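Local coordinates for lovastatin nonaketide synthase, polyketide synthase component (Aspergillus terreus, PDB 7CPX), which assembles dihydromonacolin L, the nonaketide precursor of lovastatin, from nine malonyl-CoA units, acting as a homodimer that recruits LovC, at residues G78-A83 with L102-Y107; A109-G114 with R513-L518; K480-L485 with L518-A523; K486-E491 with P926-D931. The protein carries 2 engineered substitutions. All coordinates share one frame; numbering follows the deposited sequence.

The four contacts lie close together where the ketosynthase, the linker that follows it and the 926-931 loop meet; neighbouring centres stand about 10 Å (contacts 3 and 4) to 16 Å (contacts 1 and 3) apart. Contacts 1 and 2 use successive parts of helix 97-113, the second including its end, and contacts 3 and 4 successive parts of helix 482-498. Residues 513-523 run through contacts 2 and 3, sharing Leu-518. The 926-931 loop ties the group together: it meets Asp-81 and Tyr-107 of contact 1, Arg-515 of contact 2, and Lys-480 and Arg-483 of contact 3. All four lie away from the active sites and the NADP pocket, and none involves the second subunit.

Contact 1. Residues G78-A83 with L102-Y107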
loop_
_atom_site.group_PDB
_atom_site.type_symbol
_atom_site.label_atom_id
_atom_site.label_comp_id
_atom_site.label_asym_id
_atom_site.label_seq_id
_atom_site.Cartn_x
_atom_site.Cartn_y
_atom_site.Cartn_z
ATOM N N GLY A 78 -25.244 15.922 3.398
ATOM C CA GLY A 78 -25.481 14.824 4.315
ATOM C C GLY A 78 -26.518 15.127 5.369
ATOM O O GLY A 78 -27.132 14.200 5.906
ATOM N N ALA A 79 -26.732 16.405 5.671
ATOM C CA ALA A 79 -27.775 16.809 6.606
ATOM C C ALA A 79 -29.129 16.637 5.932
ATOM O O ALA A 79 -29.515 17.444 5.080
ATOM C CB ALA A 79 -27.558 18.250 7.051
ATOM N N PHE A 80 -29.848 15.586 6.310
ATOM C CA PHE A 80 -31.086 15.207 5.650
ATOM C C PHE A 80 -32.096 14.757 6.691
ATOM O O PHE A 80 -31.738 14.092 7.667
ATOM C CB PHE A 80 -30.829 14.093 4.632
ATOM C CG PHE A 80 -32.074 13.460 4.086
ATOM C CD1 PHE A 80 -32.940 14.174 3.280
ATOM C CD2 PHE A 80 -32.359 12.135 4.354
ATOM C CE1 PHE A 80 -34.074 13.582 2.768
ATOM C CE2 PHE A 80 -33.487 11.537 3.845
ATOM C CZ PHE A 80 -34.347 12.258 3.050
ATOM N N ASP A 81 -33.357 15.127 6.481
ATOM C CA ASP A 81 -34.428 14.778 7.414
ATOM C C ASP A 81 -34.937 13.374 7.087
ATOM O O ASP A 81 -36.022 13.169 6.541
ATOM C CB ASP A 81 -35.543 15.814 7.355
ATOM C CG ASP A 81 -36.401 15.814 8.602
ATOM O OD1 ASP A 81 -36.567 14.735 9.209
ATOM O OD2 ASP A 81 -36.910 16.890 8.976
ATOM N N ALA A 82 -34.106 12.391 7.437
ATOM C CA ALA A 82 -34.458 11.000 7.179
ATOM C C ALA A 82 -35.726 10.609 7.923
ATOM O O ALA A 82 -36.564 9.868 7.395
ATOM C CB ALA A 82 -33.298 10.089 7.576
ATOM N N ALA A 83 -35.887 11.098 9.154
ATOM C CA ALA A 83 -37.098 10.805 9.911
ATOM C C ALA A 83 -38.333 11.317 9.182
ATOM O O ALA A 83 -39.397 10.687 9.226
ATOM C CB ALA A 83 -37.006 11.423 11.305
ATOM N N LEU A 102 -33.441 15.438 -3.878
ATOM C CA LEU A 102 -34.605 15.315 -4.745
ATOM C C LEU A 102 -35.874 15.148 -3.928
ATOM O O LEU A 102 -36.895 15.767 -4.230
ATOM C CB LEU A 102 -34.423 14.138 -5.699
ATOM C CG LEU A 102 -33.580 14.427 -6.938
ATOM C CD1 LEU A 102 -33.159 13.136 -7.605
ATOM C CD2 LEU A 102 -34.354 15.294 -7.909
ATOM N N LEU A 103 -35.830 14.318 -2.887
ATOM C CA LEU A 103 -36.982 14.186 -2.006
ATOM C C LEU A 103 -37.334 15.528 -1.381
ATOM O O LEU A 103 -38.501 15.946 -1.377
ATOM C CB LEU A 103 -36.691 13.151 -0.919
ATOM C CG LEU A 103 -36.715 11.686 -1.345
ATOM C CD1 LEU A 103 -36.117 10.816 -0.261
ATOM C CD2 LEU A 103 -38.132 11.250 -1.639
ATOM N N GLU A 104 -36.325 16.227 -0.857
ATOM C CA GLU A 104 -36.583 17.512 -0.214
ATOM C C GLU A 104 -37.170 18.515 -1.201
ATOM O O GLU A 104 -38.150 19.201 -0.893
ATOM C CB GLU A 104 -35.296 18.050 0.408
ATOM C CG GLU A 104 -34.792 17.219 1.576
ATOM C CD GLU A 104 -33.485 17.734 2.143
ATOM O OE1 GLU A 104 -32.808 18.525 1.457
ATOM O OE2 GLU A 104 -33.135 17.347 3.277
ATOM N N THR A 105 -36.595 18.601 -2.402
ATOM C CA THR A 105 -37.064 19.565 -3.390
ATOM C C THR A 105 -38.440 19.204 -3.923
ATOM O O THR A 105 -39.238 20.097 -4.212
ATOM C CB THR A 105 -36.072 19.661 -4.547
ATOM O OG1 THR A 105 -35.794 18.350 -5.053
ATOM C CG2 THR A 105 -34.790 20.312 -4.087
ATOM N N VAL A 106 -38.737 17.915 -4.071
ATOM C CA VAL A 106 -40.061 17.516 -4.525
ATOM C C VAL A 106 -41.102 17.855 -3.473
ATOM O O VAL A 106 -42.197 18.324 -3.797
ATOM C CB VAL A 106 -40.079 16.021 -4.885
ATOM C CG1 VAL A 106 -41.507 15.544 -5.066
ATOM C CG2 VAL A 106 -39.291 15.784 -6.155
ATOM N N TYR A 107 -40.786 17.628 -2.196
ATOM C CA TYR A 107 -41.719 18.038 -1.154
ATOM C C TYR A 107 -41.893 19.550 -1.149
ATOM O O TYR A 107 -43.006 20.053 -0.964
ATOM C CB TYR A 107 -41.256 17.556 0.217
ATOM C CG TYR A 107 -42.254 17.879 1.305
ATOM C CD1 TYR A 107 -43.359 17.070 1.518
ATOM C CD2 TYR A 107 -42.104 19.003 2.101
ATOM C CE1 TYR A 107 -44.280 17.365 2.501
ATOM C CE2 TYR A 107 -43.020 19.305 3.088
ATOM C CZ TYR A 107 -44.107 18.484 3.284
ATOM O OH TYR A 107 -45.024 18.781 4.267
#
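Phe-80 turns the rim of its ring to the side chain of Glu-104, and its far end meets Leu-103. With chi1 at 169° the phenyl group swings clear of its own backbone N, and this carries the ring from the loop to the helix. Glu-104 crosses it at a slant: its chain runs straight beyond CG (chi2 178°), so the carboxylate stands well out from the helix. CG of Glu-104 lies in the ring plane beside the rim, 3.9 Å from Phe-80 CE1, and OE2 of Glu-104 approaches the same rim, 3.2 Å from CD1 of Phe-80. The carboxylate is twisted 37° from the ring. At the end of the ring, Phe-80 CZ touches Leu-103 CD1 at 4.0 Å, one methyl branch supplying the apolar part of the contact.

This is ketosynthase territory, a thiolase fold: helix 97-113 packs on strands 203-209 and 247-255 of the large mixed sheet with its Leu-102 and Val-106 side, while Leu-103 and Glu-104 meet the 78-83 loop.

No hydrogen bond joins the two segments. Even the amide of the loop stays distant, Asp-81 N lying 3.9 Å from Glu-104 OE2. The other oxygen of Glu-104, OE1, forms a salt bridge with Arg-19, which would probably favour the charged carboxylate in this buried place. Asp-81, centre of an inverse gamma turn, keeps its carboxylate apart, OD2 lying 6.9 Å from Glu-104 OE2 and accepting from Asp-931 N. Phe-85 meets the Phe-80 ring with its plane nearly parallel, and Tyr-107, one helical turn beyond Leu-103, meets Trp-930.

Contact 2. Residues A109-G114 with R513-L518; sequences AVTNAG and RKRSVL
Gly-114 and Lys-514 bring their backbones together at the end of helix 97-113, their CA atoms only 4.1 Å apart. Gly-114 CA turns a hydrogen toward Lys-514 O, 3.1 Å away; the reverse contact, Lys-514 CA to Gly-114 O, is longer and less certain. The lysine side chain then curls around the glycine. Bends at chi2 and chi3 (-66° and -79°) fold it back over the carbonyl, where NZ of Lys-514 makes a weak hydrogen bond to Gly-114 O; that oxygen is crowded in the model and its position is uncertain. Beside this pair the methyl CG2 of Thr-111 rests against Arg-515, 3.5 Å from its CD and equally close to CZ, slanting onto the guanidinium.

The glycine closes a Schellman motif. At a phi of 89° it leaves the helix, and its N turns back into the last turn, bonding to Thr-111 O at 3.0 Å and more weakly to Val-110 O. The 513-518 loop, which joins helix 504-513 to strand 520-524 in the C-terminal extension of the ketosynthase, passes across this helix end.

Further out, polar partners set the side chains. Asp-264, a salt bridge, is the firmer partner of Lys-514 NZ. Arg-515 NH1 donates to Pro-926 O, holding the guanidinium beside the threonine methyl and linking it to a third piece of chain. Thr-111 OG1 is bonded to Tyr-107 O, one turn back along its helix, which leaves CG2 turned to the arginine. Beyond them, Ser-516 OG is bonded to Ile-117 N.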
loop_
_atom_site.group_PDB
_atom_site.type_symbol
_atom_site.label_atom_id
_atom_site.label_comp_id
_atom_site.label_asym_id
_atom_site.label_seq_id
_atom_site.Cartn_x
_atom_site.Cartn_y
_atom_site.Cartn_z
ATOM N N ALA A 109 -41.630 21.538 -3.729
ATOM C CA ALA A 109 -42.431 21.892 -4.895
ATOM C C ALA A 109 -43.898 21.561 -4.674
ATOM O O ALA A 109 -44.780 22.338 -5.055
ATOM C CB ALA A 109 -41.903 21.169 -6.133
ATOM N N VAL A 110 -44.179 20.409 -4.066
ATOM C CA VAL A 110 -45.558 20.054 -3.745
ATOM C C VAL A 110 -46.148 21.077 -2.785
ATOM O O VAL A 110 -47.296 21.510 -2.941
ATOM C CB VAL A 110 -45.613 18.628 -3.165
ATOM C CG1 VAL A 110 -47.003 18.301 -2.656
ATOM C CG2 VAL A 110 -45.205 17.625 -4.220
ATOM N N THR A 111 -45.372 21.474 -1.779
ATOM C CA THR A 111 -45.834 22.469 -0.820
ATOM C C THR A 111 -46.126 23.798 -1.506
ATOM O O THR A 111 -47.182 24.405 -1.289
ATOM C CB THR A 111 -44.780 22.642 0.273
ATOM O OG1 THR A 111 -44.751 21.474 1.103
ATOM C CG2 THR A 111 -45.073 23.859 1.119
ATOM N N ASN A 112 -45.201 24.262 -2.347
ATOM C CA ASN A 112 -45.374 25.548 -3.012
ATOM C C ASN A 112 -46.557 25.516 -3.969
ATOM O O ASN A 112 -47.296 26.501 -4.086
ATOM C CB ASN A 112 -44.092 25.927 -3.749
ATOM C CG ASN A 112 -42.915 26.102 -2.814
ATOM O OD1 ASN A 112 -43.087 26.391 -1.631
ATOM N ND2 ASN A 112 -41.709 25.929 -3.341
ATOM N N ALA A 113 -46.751 24.395 -4.664
ATOM C CA ALA A 113 -47.898 24.256 -5.550
ATOM C C ALA A 113 -49.211 24.306 -4.786
ATOM O O ALA A 113 -50.260 24.552 -5.391
ATOM C CB ALA A 113 -47.801 22.947 -6.331
ATOM N N GLY A 114 -49.177 24.075 -3.477
ATOM C CA GLY A 114 -50.378 24.125 -2.671
ATOM C C GLY A 114 -51.085 22.788 -2.614
ATOM O O GLY A 114 -52.298 22.709 -2.829
ATOM N N ARG A 513 -55.796 23.989 3.634
ATOM C CA ARG A 513 -56.229 23.244 2.460
ATOM C C ARG A 513 -55.101 22.986 1.472
ATOM O O ARG A 513 -55.147 21.988 0.743
ATOM C CB ARG A 513 -57.353 24.010 1.756
ATOM C CG ARG A 513 -58.497 23.150 1.229
ATOM C CD ARG A 513 -58.472 23.036 -0.288
ATOM N NE ARG A 513 -57.491 22.061 -0.749
ATOM C CZ ARG A 513 -57.754 20.781 -0.982
ATOM N NH1 ARG A 513 -58.966 20.279 -0.807
ATOM N NH2 ARG A 513 -56.775 19.984 -1.399
ATOM N N LYS A 514 -54.091 23.856 1.431
ATOM C CA LYS A 514 -53.036 23.788 0.427
ATOM C C LYS A 514 -51.673 23.472 1.033
ATOM O O LYS A 514 -50.644 23.752 0.411
ATOM C CB LYS A 514 -52.973 25.101 -0.357
ATOM C CG LYS A 514 -54.313 25.562 -0.918
ATOM C CD LYS A 514 -54.851 24.619 -1.986
ATOM C CE LYS A 514 -54.179 24.853 -3.328
ATOM N NZ LYS A 514 -54.487 23.765 -4.297
ATOM N N ARG A 515 -51.640 22.903 2.234
ATOM C CA ARG A 515 -50.389 22.516 2.869
ATOM C C ARG A 515 -50.566 21.164 3.540
ATOM O O ARG A 515 -51.616 20.882 4.123
ATOM C CB ARG A 515 -49.931 23.565 3.887
ATOM C CG ARG A 515 -49.453 24.861 3.250
ATOM C CD ARG A 515 -47.985 24.812 2.890
ATOM N NE ARG A 515 -47.137 24.790 4.076
ATOM C CZ ARG A 515 -45.929 25.332 4.154
ATOM N NH1 ARG A 515 -45.395 25.984 3.134
ATOM N NH2 ARG A 515 -45.243 25.228 5.287
ATOM N N SER A 516 -49.530 20.336 3.456
ATOM C CA SER A 516 -49.628 18.958 3.910
ATOM C C SER A 516 -49.813 18.885 5.420
ATOM O O SER A 516 -49.291 19.712 6.171
ATOM C CB SER A 516 -48.377 18.183 3.504
ATOM O OG SER A 516 -48.222 18.168 2.097
ATOM N N VAL A 517 -50.566 17.882 5.856
ATOM C CA VAL A 517 -50.725 17.570 7.272
ATOM C C VAL A 517 -49.719 16.491 7.639
ATOM O O VAL A 517 -49.493 15.545 6.876
ATOM C CB VAL A 517 -52.164 17.119 7.579
ATOM C CG1 VAL A 517 -52.297 16.737 9.044
ATOM C CG2 VAL A 517 -53.154 18.214 7.225
ATOM N N LEU A 518 -49.118 16.628 8.811
ATOM C CA LEU A 518 -48.043 15.762 9.264
ATOM C C LEU A 518 -48.284 15.357 10.708
ATOM O O LEU A 518 -49.032 16.023 11.432
ATOM C CB LEU A 518 -46.687 16.469 9.120
ATOM C CG LEU A 518 -46.361 16.853 7.673
ATOM C CD1 LEU A 518 -45.109 17.701 7.588
ATOM C CD2 LEU A 518 -46.206 15.614 6.811
#

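Contact 3. Residues K480-L485 with L518-A523; sequences KSQRSL and LPFRRA
The ring of Phe-520 lies flat against the start of a helix: Gln-482 N sits 3.4 Å above the ring plane, over its centre, and Ser-481 C covers the same face nearer the rim. At the ring edge, close to the plane, is Lys-480 O, 3.1 Å from Phe-520 CD1. The Gln-482 amide is nearly parallel to the ring, 7° apart, and runs alongside it; CB of Gln-482 makes the nearer approach, 3.7 Å from CD2 of Phe-520. Next along the strand, the Arg-521 guanidinium has Leu-518 O over the centre of one face, 3.5 Å above its plane.

This is the linker that follows the ketosynthase, where helix 482-498 lies on a three-stranded antiparallel sheet with 520-524 as its middle strand. Ser-481 is the N-cap of the helix: its OG accepts from Ser-484 N and from Ser-484 OG, fixing the first turn against the ring. One turn on, Leu-485 lies over the strand backbone. Its CG points away from its own N (chi1 -179°), and CD2 of Leu-485 comes 3.4 Å from Arg-521 C, the Leu-485 and Arg-522 side chains crossing at about a right angle.

At the other end Lys-480 bends along Pro-519 and Leu-518 with its methylenes, while NZ continues to Phe-84 O. CD of Lys-480 rests 3.6 Å from Pro-519 CD, and its CE touches Leu-518 CD2 at 3.9 Å.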
loop_
_atom_site.group_PDB
_atom_site.type_symbol
_atom_site.label_atom_id
_atom_site.label_comp_id
_atom_site.label_asym_id
_atom_site.label_seq_id
_atom_site.Cartn_x
_atom_site.Cartn_y
_atom_site.Cartn_z
ATOM N N LYS A 480 -43.107 16.318 10.744
ATOM C CA LYS A 480 -42.874 14.937 11.142
ATOM C C LYS A 480 -42.208 14.825 12.506
ATOM O O LYS A 480 -42.166 13.724 13.065
ATOM C CB LYS A 480 -42.019 14.232 10.089
ATOM C CG LYS A 480 -42.754 13.941 8.791
ATOM C CD LYS A 480 -43.497 12.620 8.851
ATOM C CE LYS A 480 -44.231 12.342 7.549
ATOM N NZ LYS A 480 -43.960 10.972 7.037
ATOM N N SER A 481 -41.691 15.925 13.049
ATOM C CA SER A 481 -41.070 15.929 14.365
ATOM C C SER A 481 -41.446 17.213 15.087
ATOM O O SER A 481 -41.581 18.269 14.462
ATOM C CB SER A 481 -39.546 15.812 14.265
ATOM O OG SER A 481 -39.001 16.890 13.523
ATOM N N GLN A 482 -41.612 17.116 16.409
ATOM C CA GLN A 482 -41.961 18.300 17.188
ATOM C C GLN A 482 -40.875 19.363 17.095
ATOM O O GLN A 482 -41.174 20.560 17.160
ATOM C CB GLN A 482 -42.220 17.923 18.649
ATOM C CG GLN A 482 -40.988 17.526 19.460
ATOM C CD GLN A 482 -40.398 16.197 19.033
ATOM O OE1 GLN A 482 -40.280 15.909 17.842
ATOM N NE2 GLN A 482 -40.029 15.376 20.008
ATOM N N ARG A 483 -39.615 18.953 16.949
ATOM C CA ARG A 483 -38.550 19.920 16.700
ATOM C C ARG A 483 -38.790 20.655 15.389
ATOM O O ARG A 483 -38.684 21.887 15.318
ATOM C CB ARG A 483 -37.197 19.208 16.681
ATOM C CG ARG A 483 -36.025 20.095 16.293
ATOM C CD ARG A 483 -34.725 19.310 16.284
ATOM N NE ARG A 483 -33.589 20.137 15.892
ATOM C CZ ARG A 483 -33.252 20.406 14.638
ATOM N NH1 ARG A 483 -33.953 19.940 13.617
ATOM N NH2 ARG A 483 -32.186 21.164 14.400
ATOM N N SER A 484 -39.122 19.908 14.335
ATOM C CA SER A 484 -39.435 20.532 13.057
ATOM C C SER A 484 -40.664 21.421 13.166
ATOM O O SER A 484 -40.721 22.475 12.532
ATOM C CB SER A 484 -39.642 19.461 11.987
ATOM O OG SER A 484 -38.440 18.759 11.734
ATOM N N LEU A 485 -41.653 21.017 13.964
ATOM C CA LEU A 485 -42.841 21.845 14.143
ATOM C C LEU A 485 -42.505 23.149 14.857
ATOM O O LEU A 485 -43.034 24.212 14.509
ATOM C CB LEU A 485 -43.905 21.066 14.914
ATOM C CG LEU A 485 -45.233 21.776 15.181
ATOM C CD1 LEU A 485 -45.771 22.428 13.919
ATOM C CD2 LEU A 485 -46.240 20.785 15.735
ATOM N N LEU A 518 -49.118 16.628 8.811
ATOM C CA LEU A 518 -48.043 15.762 9.264
ATOM C C LEU A 518 -48.284 15.357 10.708
ATOM O O LEU A 518 -49.032 16.023 11.432
ATOM C CB LEU A 518 -46.687 16.469 9.120
ATOM C CG LEU A 518 -46.361 16.853 7.673
ATOM C CD1 LEU A 518 -45.109 17.701 7.588
ATOM C CD2 LEU A 518 -46.206 15.614 6.811
ATOM N N PRO A 519 -47.667 14.253 11.160
ATOM C CA PRO A 519 -47.999 13.696 12.480
ATOM C C PRO A 519 -48.034 14.725 13.600
ATOM O O PRO A 519 -49.064 14.880 14.265
ATOM C CB PRO A 519 -46.886 12.667 12.708
ATOM C CG PRO A 519 -46.492 12.242 11.343
ATOM C CD PRO A 519 -46.630 13.461 10.476
ATOM N N PHE A 520 -46.931 15.432 13.823
ATOM C CA PHE A 520 -46.890 16.446 14.868
ATOM C C PHE A 520 -47.612 17.690 14.372
ATOM O O PHE A 520 -47.246 18.256 13.338
ATOM C CB PHE A 520 -45.447 16.763 15.255
ATOM C CG PHE A 520 -44.747 15.628 15.941
ATOM C CD1 PHE A 520 -44.144 14.624 15.206
ATOM C CD2 PHE A 520 -44.698 15.561 17.322
ATOM C CE1 PHE A 520 -43.502 13.576 15.834
ATOM C CE2 PHE A 520 -44.056 14.516 17.957
ATOM C CZ PHE A 520 -43.457 13.522 17.212
ATOM N N ARG A 521 -48.635 18.113 15.106
ATOM C CA ARG A 521 -49.516 19.188 14.683
ATOM C C ARG A 521 -49.565 20.280 15.740
ATOM O O ARG A 521 -49.460 20.011 16.940
ATOM C CB ARG A 521 -50.938 18.675 14.435
ATOM C CG ARG A 521 -51.061 17.624 13.349
ATOM C CD ARG A 521 -52.457 17.023 13.345
ATOM N NE ARG A 521 -52.662 16.089 12.246
ATOM C CZ ARG A 521 -52.310 14.811 12.270
ATOM N NH1 ARG A 521 -51.706 14.279 13.320
ATOM N NH2 ARG A 521 -52.568 14.047 11.212
ATOM N N ARG A 522 -49.728 21.517 15.281
ATOM C CA ARG A 522 -50.049 22.629 16.158
ATOM C C ARG A 522 -50.930 23.604 15.395
ATOM O O ARG A 522 -50.889 23.672 14.164
ATOM C CB ARG A 522 -48.792 23.342 16.681
ATOM C CG ARG A 522 -49.072 24.541 17.589
ATOM C CD ARG A 522 -49.890 24.158 18.822
ATOM N NE ARG A 522 -50.424 25.324 19.516
ATOM C CZ ARG A 522 -49.902 25.865 20.610
ATOM N NH1 ARG A 522 -48.814 25.372 21.180
ATOM N NH2 ARG A 522 -50.489 26.931 21.149
ATOM N N ALA A 523 -51.743 24.342 16.140
ATOM C CA ALA A 523 -52.648 25.324 15.565
ATOM C C ALA A 523 -52.601 26.588 16.404
ATOM O O ALA A 523 -52.562 26.520 17.637
ATOM C CB ALA A 523 -54.072 24.775 15.488
#

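Contact 4. Residues K486-E491 with P926-D931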
loop_
_atom_site.group_PDB
_atom_site.type_symbol
_atom_site.label_atom_id
_atom_site.label_comp_id
_atom_site.label_asym_id
_atom_site.label_seq_id
_atom_site.Cartn_x
_atom_site.Cartn_y
_atom_site.Cartn_z
ATOM N N LYS A 486 -41.633 23.090 15.865
ATOM C CA LYS A 486 -41.212 24.308 16.549
ATOM C C LYS A 486 -40.437 25.222 15.609
ATOM O O LYS A 486 -40.615 26.447 15.630
ATOM C CB LYS A 486 -40.368 23.957 17.773
ATOM C CG LYS A 486 -39.960 25.157 18.607
ATOM C CD LYS A 486 -39.249 24.729 19.879
ATOM C CE LYS A 486 -38.903 25.923 20.753
ATOM N NZ LYS A 486 -38.247 25.514 22.025
ATOM N N ILE A 487 -39.567 24.644 14.778
ATOM C CA ILE A 487 -38.844 25.456 13.805
ATOM C C ILE A 487 -39.818 26.058 12.800
ATOM O O ILE A 487 -39.634 27.188 12.336
ATOM C CB ILE A 487 -37.750 24.625 13.110
ATOM C CG1 ILE A 487 -36.770 24.064 14.141
ATOM C CG2 ILE A 487 -36.993 25.490 12.118
ATOM C CD1 ILE A 487 -35.864 22.980 13.597
ATOM N N MET A 488 -40.868 25.312 12.448
ATOM C CA MET A 488 -41.900 25.854 11.571
ATOM C C MET A 488 -42.598 27.038 12.217
ATOM O O MET A 488 -42.875 28.040 11.554
ATOM C CB MET A 488 -42.924 24.774 11.225
ATOM C CG MET A 488 -42.472 23.814 10.154
ATOM S SD MET A 488 -43.768 22.683 9.628
ATOM C CE MET A 488 -44.817 23.784 8.683
ATOM N N MET A 489 -42.910 26.930 13.509
ATOM C CA MET A 489 -43.546 28.045 14.201
ATOM C C MET A 489 -42.634 29.264 14.215
ATOM O O MET A 489 -43.082 30.391 13.967
ATOM C CB MET A 489 -43.923 27.636 15.624
ATOM C CG MET A 489 -45.096 26.673 15.695
ATOM S SD MET A 489 -45.698 26.387 17.371
ATOM C CE MET A 489 -44.326 25.488 18.086
ATOM N N GLU A 490 -41.345 29.056 14.488
ATOM C CA GLU A 490 -40.396 30.166 14.476
ATOM C C GLU A 490 -40.328 30.813 13.096
ATOM O O GLU A 490 -40.379 32.043 12.965
ATOM C CB GLU A 490 -39.012 29.672 14.899
ATOM C CG GLU A 490 -38.918 29.198 16.338
ATOM C CD GLU A 490 -38.820 30.345 17.324
ATOM O OE1 GLU A 490 -39.170 31.483 16.952
ATOM O OE2 GLU A 490 -38.383 30.107 18.470
ATOM N N GLU A 491 -40.214 29.990 12.052
ATOM C CA GLU A 491 -40.100 30.516 10.698
ATOM C C GLU A 491 -41.373 31.237 10.280
ATOM O O GLU A 491 -41.313 32.256 9.588
ATOM C CB GLU A 491 -39.781 29.387 9.719
ATOM C CG GLU A 491 -38.401 29.482 9.086
ATOM C CD GLU A 491 -38.266 30.657 8.135
ATOM O OE1 GLU A 491 -38.965 31.673 8.332
ATOM O OE2 GLU A 491 -37.461 30.561 7.184
ATOM N N PRO A 926 -42.970 29.841 4.185
ATOM C CA PRO A 926 -41.621 29.292 4.360
ATOM C C PRO A 926 -41.578 27.811 4.023
ATOM O O PRO A 926 -42.525 27.066 4.282
ATOM C CB PRO A 926 -41.324 29.546 5.841
ATOM C CG PRO A 926 -42.664 29.617 6.483
ATOM C CD PRO A 926 -43.565 30.252 5.468
ATOM N N ALA A 927 -40.461 27.389 3.440
ATOM C CA ALA A 927 -40.273 25.983 3.130
ATOM C C ALA A 927 -40.154 25.174 4.417
ATOM O O ALA A 927 -39.903 25.709 5.500
ATOM C CB ALA A 927 -39.031 25.785 2.265
ATOM N N TYR A 928 -40.343 23.871 4.287
ATOM C CA TYR A 928 -40.308 23.008 5.456
ATOM C C TYR A 928 -38.923 23.063 6.095
ATOM O O TYR A 928 -37.915 22.908 5.392
ATOM C CB TYR A 928 -40.659 21.572 5.076
ATOM C CG TYR A 928 -40.661 20.622 6.251
ATOM C CD1 TYR A 928 -41.810 20.417 6.999
ATOM C CD2 TYR A 928 -39.515 19.932 6.614
ATOM C CE1 TYR A 928 -41.817 19.553 8.073
ATOM C CE2 TYR A 928 -39.513 19.066 7.686
ATOM C CZ TYR A 928 -40.665 18.880 8.413
ATOM O OH TYR A 928 -40.663 18.014 9.483
ATOM N N PRO A 929 -38.826 23.281 7.408
ATOM C CA PRO A 929 -37.512 23.325 8.056
ATOM C C PRO A 929 -36.930 21.940 8.265
ATOM O O PRO A 929 -37.094 21.340 9.333
ATOM C CB PRO A 929 -37.807 24.019 9.387
ATOM C CG PRO A 929 -39.200 23.619 9.691
ATOM C CD PRO A 929 -39.911 23.541 8.367
ATOM N N TRP A 930 -36.257 21.422 7.244
ATOM C CA TRP A 930 -35.711 20.076 7.318
ATOM C C TRP A 930 -34.780 19.952 8.516
ATOM O O TRP A 930 -34.000 20.859 8.817
ATOM C CB TRP A 930 -34.978 19.741 6.024
ATOM C CG TRP A 930 -35.819 19.994 4.818
ATOM C CD1 TRP A 930 -35.745 21.063 3.981
ATOM C CD2 TRP A 930 -36.882 19.173 4.327
ATOM N NE1 TRP A 930 -36.686 20.956 2.989
ATOM C CE2 TRP A 930 -37.401 19.803 3.181
ATOM C CE3 TRP A 930 -37.442 17.964 4.743
ATOM C CZ2 TRP A 930 -38.451 19.264 2.445
ATOM C CZ3 TRP A 930 -38.483 17.432 4.013
ATOM C CH2 TRP A 930 -38.977 18.080 2.878
ATOM N N ASP A 931 -34.877 18.814 9.207
ATOM C CA ASP A 931 -34.202 18.659 10.492
ATOM C C ASP A 931 -32.713 18.959 10.376
ATOM O O ASP A 931 -32.172 19.774 11.131
ATOM C CB ASP A 931 -34.430 17.242 11.018
ATOM C CG ASP A 931 -33.830 17.027 12.390
ATOM O OD1 ASP A 931 -34.278 17.692 13.346
ATOM O OD2 ASP A 931 -32.915 16.186 12.513
#
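Ile-487 meets the 926-931 loop at Pro-929, sliding past it so that the two side chains point in opposite directions. The CG2 branch makes the touch: it lies anti to its own backbone N, which lays it against the proline ring, with Ile-487 CB 3.8 Å from Pro-929 CB.

Met-488 follows, crossing the same proline at about a right angle with its CG; the model is too tight there for the exact spacing to be trusted. Further along, the chain bends at chi3 (73°), and SD of Met-488 reaches the Tyr-928 ring, 4.8 Å from its centroid and 55° off the normal. This is an oblique Met-aromatic contact, with Tyr-928 CD1 and CE1 nearest the sulfur. Pro-929 CD also lies over one face of that ring, 3.7 Å above its plane. Pro-929 is the centre of an inverse gamma turn, which turns the loop where it meets the helix. The Tyr-928 hydroxyl is bonded to Lys-480 N.

One turn beyond Ile-487, Glu-491 bends at chi2 and slides past Pro-926; its carboxylate end, CD and OE1 both 4.0 Å from Pro-926 CB, lies against the proline ring without a hydrogen bond.

As in related synthases, the linker after the acyltransferase returns over the ketosynthase linker, and this loop is consistent with that course. Further on, Asp-931 pairs with Arg-483 in the first turn of the same helix as a salt bridge, modelled too short for its geometry to be trusted. Met-488 also packs on Leu-477 and Ala-479 of strand 475-479, Pro-926 on Met-492 and Phe-495, and Met-489 faces helix 529-542.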